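Local coordinates for L-Ala-D/L-Glu epimerase, a muconate lactonizing enzyme (Klebsiella pneumoniae subsp. pneumoniae MGH 78578, PDB 3FCP), which belongs to the enolase superfamily, pairing an N-terminal capping domain with a TIM-barrel-like domain that carries a bound magnesium ion, at residues Gln134-Val139 with Asp347-Leu352; Ile296-Gly301 with Ser318-Gln323; Leu140-Ser145 with Glu327-Leu332; Gly306-Val311 with Asp337-Pro342. All blocks are in the same frame, centred on the assembly; numbering follows the deposited sequence.

Interaction 1 (Gln134-Val139 with Asp347-Leu352)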
loop_
_atom_site.group_PDB
_atom_site.type_symbol
_atom_site.label_atom_id
_atom_site.label_comp_id
_atom_site.label_asym_id
_atom_site.label_seq_id
_atom_site.Cartn_x
_atom_site.Cartn_y
_atom_site.Cartn_z
ATOM N N GLN A 134 17.350 29.680 -22.734
ATOM C CA GLN A 134 18.734 29.550 -23.176
ATOM C C GLN A 134 18.731 29.472 -24.702
ATOM O O GLN A 134 17.888 28.785 -25.287
ATOM C CB GLN A 134 19.283 28.251 -22.586
ATOM C CG GLN A 134 20.772 28.105 -22.520
ATOM C CD GLN A 134 21.163 26.752 -21.952
ATOM O OE1 GLN A 134 22.335 26.492 -21.680
ATOM N NE2 GLN A 134 20.173 25.876 -21.777
ATOM N N THR A 135 19.668 30.163 -25.346
ATOM C CA THR A 135 19.731 30.156 -26.799
ATOM C C THR A 135 20.926 29.346 -27.321
ATOM O O THR A 135 21.196 29.304 -28.520
ATOM C CB THR A 135 19.764 31.607 -27.342
ATOM O OG1 THR A 135 19.375 31.604 -28.716
ATOM C CG2 THR A 135 21.151 32.203 -27.210
ATOM N N ALA A 136 21.632 28.706 -26.394
ATOM C CA ALA A 136 22.779 27.851 -26.695
ATOM C C ALA A 136 22.592 26.624 -25.798
ATOM O O ALA A 136 22.618 26.733 -24.573
ATOM C CB ALA A 136 24.086 28.568 -26.354
ATOM N N LEU A 137 22.391 25.460 -26.400
ATOM C CA LEU A 137 22.159 24.255 -25.613
ATOM C C LEU A 137 23.273 23.228 -25.662
ATOM O O LEU A 137 23.923 23.043 -26.696
ATOM C CB LEU A 137 20.850 23.595 -26.051
ATOM C CG LEU A 137 19.557 24.336 -25.694
ATOM C CD1 LEU A 137 19.431 25.599 -26.528
ATOM C CD2 LEU A 137 18.373 23.421 -25.938
ATOM N N PRO A 138 23.506 22.534 -24.534
ATOM C CA PRO A 138 24.555 21.515 -24.478
ATOM C C PRO A 138 24.150 20.273 -25.259
ATOM O O PRO A 138 22.977 19.890 -25.289
ATOM C CB PRO A 138 24.698 21.252 -22.982
ATOM C CG PRO A 138 23.296 21.466 -22.482
ATOM C CD PRO A 138 22.875 22.713 -23.213
ATOM N N VAL A 139 25.131 19.655 -25.900
ATOM C CA VAL A 139 24.914 18.454 -26.692
ATOM C C VAL A 139 26.054 17.484 -26.382
ATOM O O VAL A 139 27.227 17.800 -26.608
ATOM C CB VAL A 139 24.934 18.771 -28.207
ATOM C CG1 VAL A 139 24.744 17.495 -29.008
ATOM C CG2 VAL A 139 23.851 19.784 -28.548
ATOM N N ASP A 347 32.118 23.637 -29.138
ATOM C CA ASP A 347 32.402 23.524 -27.712
ATOM C C ASP A 347 31.270 22.854 -26.934
ATOM O O ASP A 347 30.723 23.434 -25.999
ATOM C CB ASP A 347 32.689 24.912 -27.126
ATOM C CG ASP A 347 33.132 24.856 -25.669
ATOM O OD1 ASP A 347 34.143 24.179 -25.376
ATOM O OD2 ASP A 347 32.470 25.489 -24.817
ATOM N N GLY A 348 30.932 21.630 -27.336
ATOM C CA GLY A 348 29.877 20.876 -26.678
ATOM C C GLY A 348 28.513 21.545 -26.661
ATOM O O GLY A 348 27.699 21.278 -25.778
ATOM N N GLN A 349 28.252 22.415 -27.632
ATOM C CA GLN A 349 26.969 23.102 -27.690
ATOM C C GLN A 349 26.469 23.320 -29.106
ATOM O O GLN A 349 27.211 23.155 -30.076
ATOM C CB GLN A 349 27.054 24.460 -26.997
ATOM C CG GLN A 349 27.214 24.403 -25.492
ATOM C CD GLN A 349 27.140 25.783 -24.868
ATOM O OE1 GLN A 349 28.009 26.622 -25.096
ATOM N NE2 GLN A 349 26.091 26.029 -24.086
ATOM N N VAL A 350 25.194 23.682 -29.208
ATOM C CA VAL A 350 24.575 23.970 -30.492
ATOM C C VAL A 350 23.853 25.311 -30.354
ATOM O O VAL A 350 23.248 25.602 -29.320
ATOM C CB VAL A 350 23.580 22.853 -30.916
ATOM C CG1 VAL A 350 22.430 22.751 -29.919
ATOM C CG2 VAL A 350 23.055 23.135 -32.311
ATOM N N ALA A 351 23.939 26.144 -31.384
ATOM C CA ALA A 351 23.295 27.443 -31.336
ATOM C C ALA A 351 21.870 27.335 -31.851
ATOM O O ALA A 351 21.623 26.754 -32.909
ATOM C CB ALA A 351 24.084 28.452 -32.169
ATOM N N LEU A 352 20.933 27.895 -31.094
ATOM C CA LEU A 352 19.526 27.867 -31.477
ATOM C C LEU A 352 19.177 29.078 -32.340
ATOM O O LEU A 352 19.330 30.218 -31.910
ATOM C CB LEU A 352 18.632 27.877 -30.237
ATOM C CG LEU A 352 17.134 27.875 -30.552
ATOM C CD1 LEU A 352 16.727 26.511 -31.098
ATOM C CD2 LEU A 352 16.345 28.202 -29.297
#
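Just before a short antiparallel beta ladder, in which strand 349-351 runs beside the first strand of the TIM-barrel-like domain, 136-143, with the two local axes 154° apart, Thr135 O receives Leu352 N at 2.9 Å. The donor is tilted 32° from the carbonyl plane, while CB of Leu352 rests 3.4 Å from the same Thr135 O. Ala136 faces Ala351 in a non-hydrogen-bonded pair, and its CA-H leans on Val350 O. On this face, which Pro138 shares, the side chain of Gln349 reaches back along the strand: CG lies beside the backbone N (chi1 -69°) and the chain beyond is extended, which brings NE2 3.6 Å from Ala136 O and 4.0 Å from Ala136 CB. Leu137 and Val350 form the hydrogen-bonded pair, N to O in both directions, and each donor lies in the plane of the carbonyl it meets. Their side chains turn to the other face, where Leu314 of helix 307-317 covers both. Pro138, which has no N-H to give, pairs with Gln349 and sends its CA-H to Gly348 O. The same Gly348 O takes Val139 N at 3.0 Å, from well above its carbonyl plane. Beside this rung, Val139 CG2 lies 3.6 Å from Val350 CG1, the two side chains crossing obliquely.

Interaction 2 (Ile296-Gly301 with Ser318-Gln323)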
loop_
_atom_site.group_PDB
_atom_site.type_symbol
_atom_site.label_atom_id
_atom_site.label_comp_id
_atom_site.label_asym_id
_atom_site.label_seq_id
_atom_site.Cartn_x
_atom_site.Cartn_y
_atom_site.Cartn_z
ATOM N N ILE A 296 10.544 15.151 -11.279
ATOM C CA ILE A 296 11.343 14.335 -12.194
ATOM C C ILE A 296 12.153 15.235 -13.137
ATOM O O ILE A 296 11.617 16.178 -13.726
ATOM C CB ILE A 296 10.408 13.381 -12.982
ATOM C CG1 ILE A 296 9.919 12.271 -12.034
ATOM C CG2 ILE A 296 11.114 12.806 -14.220
ATOM C CD1 ILE A 296 8.732 11.496 -12.554
ATOM N N GLY A 297 13.453 14.949 -13.249
ATOM C CA GLY A 297 14.341 15.737 -14.093
ATOM C C GLY A 297 14.100 15.605 -15.590
ATOM O O GLY A 297 13.438 14.663 -16.042
ATOM N N LEU A 298 14.667 16.531 -16.361
ATOM C CA LEU A 298 14.479 16.555 -17.808
ATOM C C LEU A 298 15.755 16.379 -18.632
ATOM O O LEU A 298 16.838 16.824 -18.238
ATOM C CB LEU A 298 13.787 17.866 -18.209
ATOM C CG LEU A 298 12.494 18.213 -17.457
ATOM C CD1 LEU A 298 11.967 19.575 -17.920
ATOM C CD2 LEU A 298 11.453 17.137 -17.692
ATOM N N TYR A 299 15.592 15.751 -19.794
ATOM C CA TYR A 299 16.671 15.467 -20.743
ATOM C C TYR A 299 16.114 15.646 -22.163
ATOM O O TYR A 299 15.002 15.190 -22.457
ATOM C CB TYR A 299 17.148 14.018 -20.557
ATOM C CG TYR A 299 18.220 13.524 -21.513
ATOM C CD1 TYR A 299 19.529 14.013 -21.450
ATOM C CD2 TYR A 299 17.953 12.477 -22.405
ATOM C CE1 TYR A 299 20.543 13.462 -22.237
ATOM C CE2 TYR A 299 18.958 11.920 -23.194
ATOM C CZ TYR A 299 20.251 12.412 -23.096
ATOM O OH TYR A 299 21.259 11.805 -23.808
ATOM N N GLY A 300 16.882 16.309 -23.028
ATOM C CA GLY A 300 16.458 16.529 -24.407
ATOM C C GLY A 300 16.859 15.370 -25.306
ATOM O O GLY A 300 17.998 15.307 -25.780
ATOM N N GLY A 301 15.919 14.461 -25.556
ATOM C CA GLY A 301 16.214 13.287 -26.359
ATOM C C GLY A 301 16.057 13.399 -27.863
ATOM O O GLY A 301 15.449 14.344 -28.367
ATOM N N SER A 318 14.766 24.553 -25.403
ATOM C CA SER A 318 15.215 25.878 -24.971
ATOM C C SER A 318 14.308 26.529 -23.940
ATOM O O SER A 318 14.741 27.385 -23.168
ATOM C CB SER A 318 15.335 26.824 -26.172
ATOM O OG SER A 318 14.060 27.289 -26.594
ATOM N N THR A 319 13.043 26.139 -23.929
ATOM C CA THR A 319 12.102 26.735 -22.993
ATOM C C THR A 319 12.101 26.046 -21.634
ATOM O O THR A 319 11.398 26.485 -20.724
ATOM C CB THR A 319 10.673 26.647 -23.521
ATOM O OG1 THR A 319 10.245 25.279 -23.468
ATOM C CG2 THR A 319 10.599 27.147 -24.965
ATOM N N LEU A 320 12.900 24.992 -21.484
ATOM C CA LEU A 320 12.905 24.226 -20.236
ATOM C C LEU A 320 14.251 24.078 -19.546
ATOM O O LEU A 320 15.294 24.146 -20.185
ATOM C CB LEU A 320 12.389 22.806 -20.510
ATOM C CG LEU A 320 11.048 22.630 -21.219
ATOM C CD1 LEU A 320 10.960 21.226 -21.827
ATOM C CD2 LEU A 320 9.929 22.887 -20.225
ATOM N N PRO A 321 14.237 23.860 -18.220
ATOM C CA PRO A 321 15.479 23.678 -17.462
ATOM C C PRO A 321 15.838 22.199 -17.659
ATOM O O PRO A 321 15.158 21.325 -17.130
ATOM C CB PRO A 321 15.061 23.950 -16.015
ATOM C CG PRO A 321 13.744 24.688 -16.134
ATOM C CD PRO A 321 13.095 24.023 -17.308
ATOM N N LEU A 322 16.879 21.907 -18.424
ATOM C CA LEU A 322 17.245 20.515 -18.656
ATOM C C LEU A 322 18.478 20.128 -17.846
ATOM O O LEU A 322 19.612 20.373 -18.264
ATOM C CB LEU A 322 17.497 20.282 -20.147
ATOM C CG LEU A 322 16.334 20.635 -21.089
ATOM C CD1 LEU A 322 16.688 20.216 -22.500
ATOM C CD2 LEU A 322 15.060 19.930 -20.648
ATOM N N GLN A 323 18.248 19.519 -16.688
ATOM C CA GLN A 323 19.337 19.118 -15.815
ATOM C C GLN A 323 20.341 18.193 -16.496
ATOM O O GLN A 323 21.550 18.313 -16.288
ATOM C CB GLN A 323 18.778 18.435 -14.562
ATOM C CG GLN A 323 19.844 17.856 -13.629
ATOM C CD GLN A 323 19.264 17.266 -12.348
ATOM O OE1 GLN A 323 18.046 17.246 -12.149
ATOM N NE2 GLN A 323 20.137 16.778 -11.476
HETATM O O HOH W 1 15.515 19.014 -15.467
#
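Leu298 on strand 297-300 and Leu322 on the irregular segment 318-323 bring their CA atoms to 4.9 Å, while the touching backbones run 111° apart; backbone pairing with the strand begins just past the segment, Leu298 with Trp324 and Gly300 with Gly325. Strand 297-300 belongs to the run of parallel strands in the sheet of the TIM-barrel-like domain, with strand 270-273 as its neighbour, and 318-323 is the loop that returns to it after helix 307-317. The two leucine side chains cross at about a right angle. CD2 of Leu322 presses on CB of Leu298 at 3.4 Å, tighter than ordinary carbon contact, and the other branch, CD1, reaches Gly300 N at 3.9 Å, so that the two branches of Leu322 span the strand from Leu298 to Gly300. In Leu298, CG sits beside the backbone N (chi1 -52°), an orientation that sends CD1 over the loop, 3.7 Å from Pro321 O and 4.2 Å from Leu320 CB. Leu273 of strand 270-273 and Ala291 of helix 283-294 also pack on this leucine, closing it into the layer between sheet and helix. Tyr299 points from the strand the other way, and its OH is hydrogen-bonded to Glu327. At the outer end, Gln323 turns from the loop to a second subunit, where NE2 bonds Asp205 of that chain. One water joins the backbones: it accepts from Leu298 N at 2.8 Å and from Gln323 N at 3.0 Å, and donates to Pro321 O at 2.9 Å.

Interaction 3 (Leu140-Ser145 with Glu327-Leu332)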
loop_
_atom_site.group_PDB
_atom_site.type_symbol
_atom_site.label_atom_id
_atom_site.label_comp_id
_atom_site.label_asym_id
_atom_site.label_seq_id
_atom_site.Cartn_x
_atom_site.Cartn_y
_atom_site.Cartn_z
ATOM N N LEU A 140 25.721 16.317 -25.846
ATOM C CA LEU A 140 26.753 15.339 -25.535
ATOM C C LEU A 140 27.055 14.523 -26.784
ATOM O O LEU A 140 26.442 14.732 -27.833
ATOM C CB LEU A 140 26.293 14.431 -24.391
ATOM C CG LEU A 140 24.934 13.729 -24.496
ATOM C CD1 LEU A 140 24.988 12.608 -25.533
ATOM C CD2 LEU A 140 24.561 13.163 -23.124
ATOM N N TRP A 141 28.010 13.608 -26.678
ATOM C CA TRP A 141 28.372 12.758 -27.806
ATOM C C TRP A 141 28.209 11.300 -27.388
ATOM O O TRP A 141 28.497 10.939 -26.246
ATOM C CB TRP A 141 29.823 13.026 -28.235
ATOM C CG TRP A 141 30.238 12.262 -29.458
ATOM C CD1 TRP A 141 31.177 11.273 -29.529
ATOM C CD2 TRP A 141 29.702 12.402 -30.779
ATOM N NE1 TRP A 141 31.256 10.785 -30.813
ATOM C CE2 TRP A 141 30.362 11.461 -31.600
ATOM C CE3 TRP A 141 28.726 13.230 -31.348
ATOM C CZ2 TRP A 141 30.076 11.323 -32.962
ATOM C CZ3 TRP A 141 28.441 13.094 -32.704
ATOM C CH2 TRP A 141 29.115 12.146 -33.495
ATOM N N THR A 142 27.732 10.466 -28.301
ATOM C CA THR A 142 27.550 9.060 -27.983
ATOM C C THR A 142 28.731 8.245 -28.476
ATOM O O THR A 142 29.246 8.464 -29.572
ATOM C CB THR A 142 26.239 8.498 -28.593
ATOM O OG1 THR A 142 25.115 9.031 -27.881
ATOM C CG2 THR A 142 26.199 6.974 -28.493
ATOM N N LEU A 143 29.171 7.318 -27.634
ATOM C CA LEU A 143 30.278 6.431 -27.952
ATOM C C LEU A 143 29.643 5.061 -28.149
ATOM O O LEU A 143 29.182 4.438 -27.191
ATOM C CB LEU A 143 31.274 6.414 -26.790
ATOM C CG LEU A 143 31.860 7.796 -26.481
ATOM C CD1 LEU A 143 32.625 7.772 -25.174
ATOM C CD2 LEU A 143 32.766 8.228 -27.624
ATOM N N ALA A 144 29.590 4.608 -29.397
ATOM C CA ALA A 144 28.983 3.319 -29.706
ATOM C C ALA A 144 29.620 2.619 -30.905
ATOM O O ALA A 144 28.921 2.000 -31.707
ATOM C CB ALA A 144 27.490 3.503 -29.953
ATOM N N SER A 145 30.942 2.708 -31.022
ATOM C CA SER A 145 31.649 2.076 -32.134
ATOM C C SER A 145 31.764 0.573 -31.917
ATOM O O SER A 145 32.132 -0.167 -32.828
ATOM C CB SER A 145 33.052 2.671 -32.286
ATOM O OG SER A 145 33.883 2.296 -31.201
ATOM N N GLU A 327 20.890 15.408 -26.277
ATOM C CA GLU A 327 21.660 14.533 -27.151
ATOM C C GLU A 327 21.313 14.863 -28.604
ATOM O O GLU A 327 21.149 13.972 -29.438
ATOM C CB GLU A 327 21.336 13.062 -26.852
ATOM C CG GLU A 327 19.843 12.765 -26.721
ATOM C CD GLU A 327 19.553 11.292 -26.531
ATOM O OE1 GLU A 327 20.364 10.604 -25.876
ATOM O OE2 GLU A 327 18.504 10.823 -27.021
ATOM N N MET A 328 21.206 16.152 -28.913
ATOM C CA MET A 328 20.856 16.559 -30.269
ATOM C C MET A 328 22.027 16.663 -31.252
ATOM O O MET A 328 22.299 17.726 -31.822
ATOM C CB MET A 328 20.057 17.860 -30.218
ATOM C CG MET A 328 18.533 17.619 -30.325
ATOM S SD MET A 328 17.811 16.512 -29.095
ATOM C CE MET A 328 18.339 15.182 -29.446
ATOM N N PHE A 329 22.694 15.529 -31.466
ATOM C CA PHE A 329 23.843 15.446 -32.369
ATOM C C PHE A 329 23.506 14.744 -33.687
ATOM O O PHE A 329 24.392 14.489 -34.512
ATOM C CB PHE A 329 24.989 14.704 -31.667
ATOM C CG PHE A 329 24.631 13.307 -31.227
ATOM C CD1 PHE A 329 24.544 12.272 -32.151
ATOM C CD2 PHE A 329 24.366 13.033 -29.887
ATOM C CE1 PHE A 329 24.197 10.985 -31.754
ATOM C CE2 PHE A 329 24.016 11.746 -29.476
ATOM C CZ PHE A 329 23.932 10.719 -30.413
ATOM N N GLY A 330 22.225 14.440 -33.875
ATOM C CA GLY A 330 21.773 13.761 -35.079
ATOM C C GLY A 330 22.346 14.274 -36.393
ATOM O O GLY A 330 22.793 13.475 -37.217
ATOM N N PRO A 331 22.347 15.596 -36.626
ATOM C CA PRO A 331 22.885 16.150 -37.875
ATOM C C PRO A 331 24.366 15.842 -38.091
ATOM O O PRO A 331 24.820 15.723 -39.227
ATOM C CB PRO A 331 22.636 17.653 -37.725
ATOM C CG PRO A 331 21.424 17.713 -36.852
ATOM C CD PRO A 331 21.729 16.657 -35.813
ATOM N N LEU A 332 25.112 15.717 -36.999
ATOM C CA LEU A 332 26.542 15.443 -37.076
ATOM C C LEU A 332 26.884 14.036 -37.558
ATOM O O LEU A 332 28.046 13.744 -37.854
ATOM C CB LEU A 332 27.197 15.703 -35.715
ATOM C CG LEU A 332 27.088 17.151 -35.230
ATOM C CD1 LEU A 332 27.758 17.303 -33.881
ATOM C CD2 LEU A 332 27.722 18.078 -36.253
#
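Phe329 fills the angle between Leu140, Trp141 and Thr142, where the first strand of the TIM-barrel-like domain, 136-143, meets segment 327-332, a loop that turns into a 3-10 segment at 330-332. The aromatic part is an oblique pair: the six-membered ring of Trp141 and the Phe329 ring have centroids 5.3 Å apart and planes at 60°. CG of Trp141 lies anti to the backbone N (chi1 -176°), which swings the indole back to the loop although its CB sets off away from it, and CZ3 comes 3.9 Å from Phe329 CB. The same CZ3 meets Leu332 CB, while NE1 is held by Glu154 of helix 148-158.

Apolar contacts extend to Leu140. Its CD1 touches Glu327 CB at 3.9 Å, the two side chains side by side and pointing the same way, and also approaches CE2 of Phe329. Beyond its CB, Glu327 extends to polar partners: OE1 is shared by Lys168, in a salt bridge, and the hydroxyl of Tyr299, and OE2 takes Thr302 N. Its side chain is about 7 Å from the bound magnesium ion, which puts this end of the contact near the metal site.

Two polar atoms lie close to the Phe329 ring, both obliquely. Leu140 O is 3.4 Å from CD2 of Phe329. Thr142 OG1, buried with no partner in the model, sits 3.3 Å from both CE2 and CZ of Phe329.

Interaction 4 (Gly306-Val311 with Asp337-Pro342)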
loop_
_atom_site.group_PDB
_atom_site.type_symbol
_atom_site.label_atom_id
_atom_site.label_comp_id
_atom_site.label_asym_id
_atom_site.label_seq_id
_atom_site.Cartn_x
_atom_site.Cartn_y
_atom_site.Cartn_z
ATOM N N GLY A 306 17.517 14.646 -38.530
ATOM C CA GLY A 306 18.434 15.476 -39.283
ATOM C C GLY A 306 18.277 16.881 -38.715
ATOM O O GLY A 306 17.779 17.040 -37.599
ATOM N N THR A 307 18.665 17.901 -39.473
ATOM C CA THR A 307 18.576 19.276 -39.004
ATOM C C THR A 307 17.166 19.793 -38.691
ATOM O O THR A 307 16.979 20.505 -37.706
ATOM C CB THR A 307 19.247 20.244 -40.007
ATOM O OG1 THR A 307 20.636 19.911 -40.127
ATOM C CG2 THR A 307 19.121 21.692 -39.534
ATOM N N VAL A 308 16.178 19.446 -39.513
ATOM C CA VAL A 308 14.816 19.925 -39.270
ATOM C C VAL A 308 14.247 19.427 -37.938
ATOM O O VAL A 308 13.855 20.228 -37.086
ATOM C CB VAL A 308 13.861 19.514 -40.415
ATOM C CG1 VAL A 308 12.435 19.943 -40.077
ATOM C CG2 VAL A 308 14.307 20.178 -41.737
ATOM N N GLY A 309 14.211 18.106 -37.766
ATOM C CA GLY A 309 13.688 17.524 -36.541
ATOM C C GLY A 309 14.514 17.886 -35.319
ATOM O O GLY A 309 13.990 18.022 -34.210
ATOM N N THR A 310 15.819 18.034 -35.517
ATOM C CA THR A 310 16.704 18.390 -34.425
ATOM C C THR A 310 16.443 19.808 -33.944
ATOM O O THR A 310 16.300 20.030 -32.744
ATOM C CB THR A 310 18.179 18.233 -34.839
ATOM O OG1 THR A 310 18.472 16.841 -35.000
ATOM C CG2 THR A 310 19.108 18.825 -33.787
ATOM N N VAL A 311 16.351 20.771 -34.860
ATOM C CA VAL A 311 16.113 22.151 -34.430
ATOM C C VAL A 311 14.703 22.283 -33.840
ATOM O O VAL A 311 14.484 23.045 -32.898
ATOM C CB VAL A 311 16.312 23.183 -35.593
ATOM C CG1 VAL A 311 15.147 23.132 -36.569
ATOM C CG2 VAL A 311 16.456 24.585 -35.016
ATOM N N ASP A 337 22.423 16.758 -45.678
ATOM C CA ASP A 337 21.065 16.902 -45.158
ATOM C C ASP A 337 20.221 17.572 -46.245
ATOM O O ASP A 337 20.727 17.877 -47.326
ATOM C CB ASP A 337 21.078 17.781 -43.901
ATOM C CG ASP A 337 19.914 17.480 -42.953
ATOM O OD1 ASP A 337 18.811 17.121 -43.425
ATOM O OD2 ASP A 337 20.110 17.619 -41.728
ATOM N N ILE A 338 18.944 17.813 -45.961
ATOM C CA ILE A 338 18.075 18.448 -46.941
ATOM C C ILE A 338 17.783 19.924 -46.655
ATOM O O ILE A 338 16.837 20.487 -47.206
ATOM C CB ILE A 338 16.736 17.666 -47.109
ATOM C CG1 ILE A 338 16.162 17.269 -45.744
ATOM C CG2 ILE A 338 16.961 16.423 -47.964
ATOM C CD1 ILE A 338 15.603 18.424 -44.944
ATOM N N VAL A 339 18.593 20.549 -45.800
ATOM C CA VAL A 339 18.418 21.969 -45.490
ATOM C C VAL A 339 19.473 22.791 -46.235
ATOM O O VAL A 339 20.524 22.274 -46.615
ATOM C CB VAL A 339 18.546 22.272 -43.961
ATOM C CG1 VAL A 339 17.423 21.586 -43.195
ATOM C CG2 VAL A 339 19.912 21.822 -43.433
ATOM N N SER A 340 19.192 24.070 -46.444
ATOM C CA SER A 340 20.135 24.930 -47.141
ATOM C C SER A 340 21.325 25.269 -46.245
ATOM O O SER A 340 22.469 25.285 -46.706
ATOM C CB SER A 340 19.439 26.215 -47.601
ATOM O OG SER A 340 18.932 26.939 -46.499
ATOM N N VAL A 341 21.055 25.517 -44.964
ATOM C CA VAL A 341 22.101 25.860 -43.999
ATOM C C VAL A 341 21.968 25.049 -42.700
ATOM O O VAL A 341 20.941 25.107 -42.018
ATOM C CB VAL A 341 22.056 27.364 -43.653
ATOM C CG1 VAL A 341 23.143 27.705 -42.639
ATOM C CG2 VAL A 341 22.226 28.189 -44.918
ATOM N N PRO A 342 23.012 24.286 -42.342
ATOM C CA PRO A 342 22.991 23.471 -41.123
ATOM C C PRO A 342 23.170 24.298 -39.852
ATOM O O PRO A 342 23.534 25.473 -39.910
ATOM C CB PRO A 342 24.150 22.510 -41.342
ATOM C CG PRO A 342 25.144 23.383 -42.053
ATOM C CD PRO A 342 24.280 24.101 -43.075
HETATM O O HOH W 2 16.473 17.521 -41.738
#
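Thr307 and Asp337 meet at the N terminus of helix 307-317, the last long helix of the TIM-barrel-like domain, which starts after the N-cap residue Gly306. One carboxylate oxygen, Asp337 OD2, grips Thr307 twice: the backbone N reaches its syn lone pair at 2.7 Å, and OG1 donates at 2.8 Å from above the carboxylate plane. With OG1 beside its own backbone N (chi1 -61°), Thr307 brings both donors to the same oxygen. A negative charge here would probably be stabilised by the helix end.

Next to the polar pair, Val339 sets CG2 3.8 Å from Thr307 CB and CG1 3.7 Å from Val308 CG2, the two valines sliding past each other in opposite directions. CD1 of Ile338 touches the same Val308 CG2, the two side chains crossing at about a right angle.

Further out, Asp337 OD1 steadies the carboxylate, taking Ile338 N at 2.6 Å on the anti side. Glu51 of strand 47-53 bonds Gly306 N and Gly309 N, so the capping domain also holds this turn. A water bridges the helix start and the carboxylate, donating to Asp337 OD1 at 2.9 Å and accepting from Val308 N at 3.0 Å.

Overall arrangement
From the N terminus, the chain passes through the capping domain before residues 134-139 and 140-145 lay down consecutive parts of strand 136-143. Interaction 1 closes the widest loop, bringing 347-352 back to that strand, and the other three contacts are nested inside it. Interaction 3 closes a slightly smaller loop around most of the barrel, with interaction 2 nested within. Interaction 4 crosses both 2 and 3, since helix 307-317 starts inside their loops and its partner 337-342 follows them. Interactions 2 and 3 touch through Gly300 O and Glu327 N, so the last barrel strand meets the loop that packs on the first; Pro331 and Met328 carry interaction 3 onto Thr310 in interaction 4.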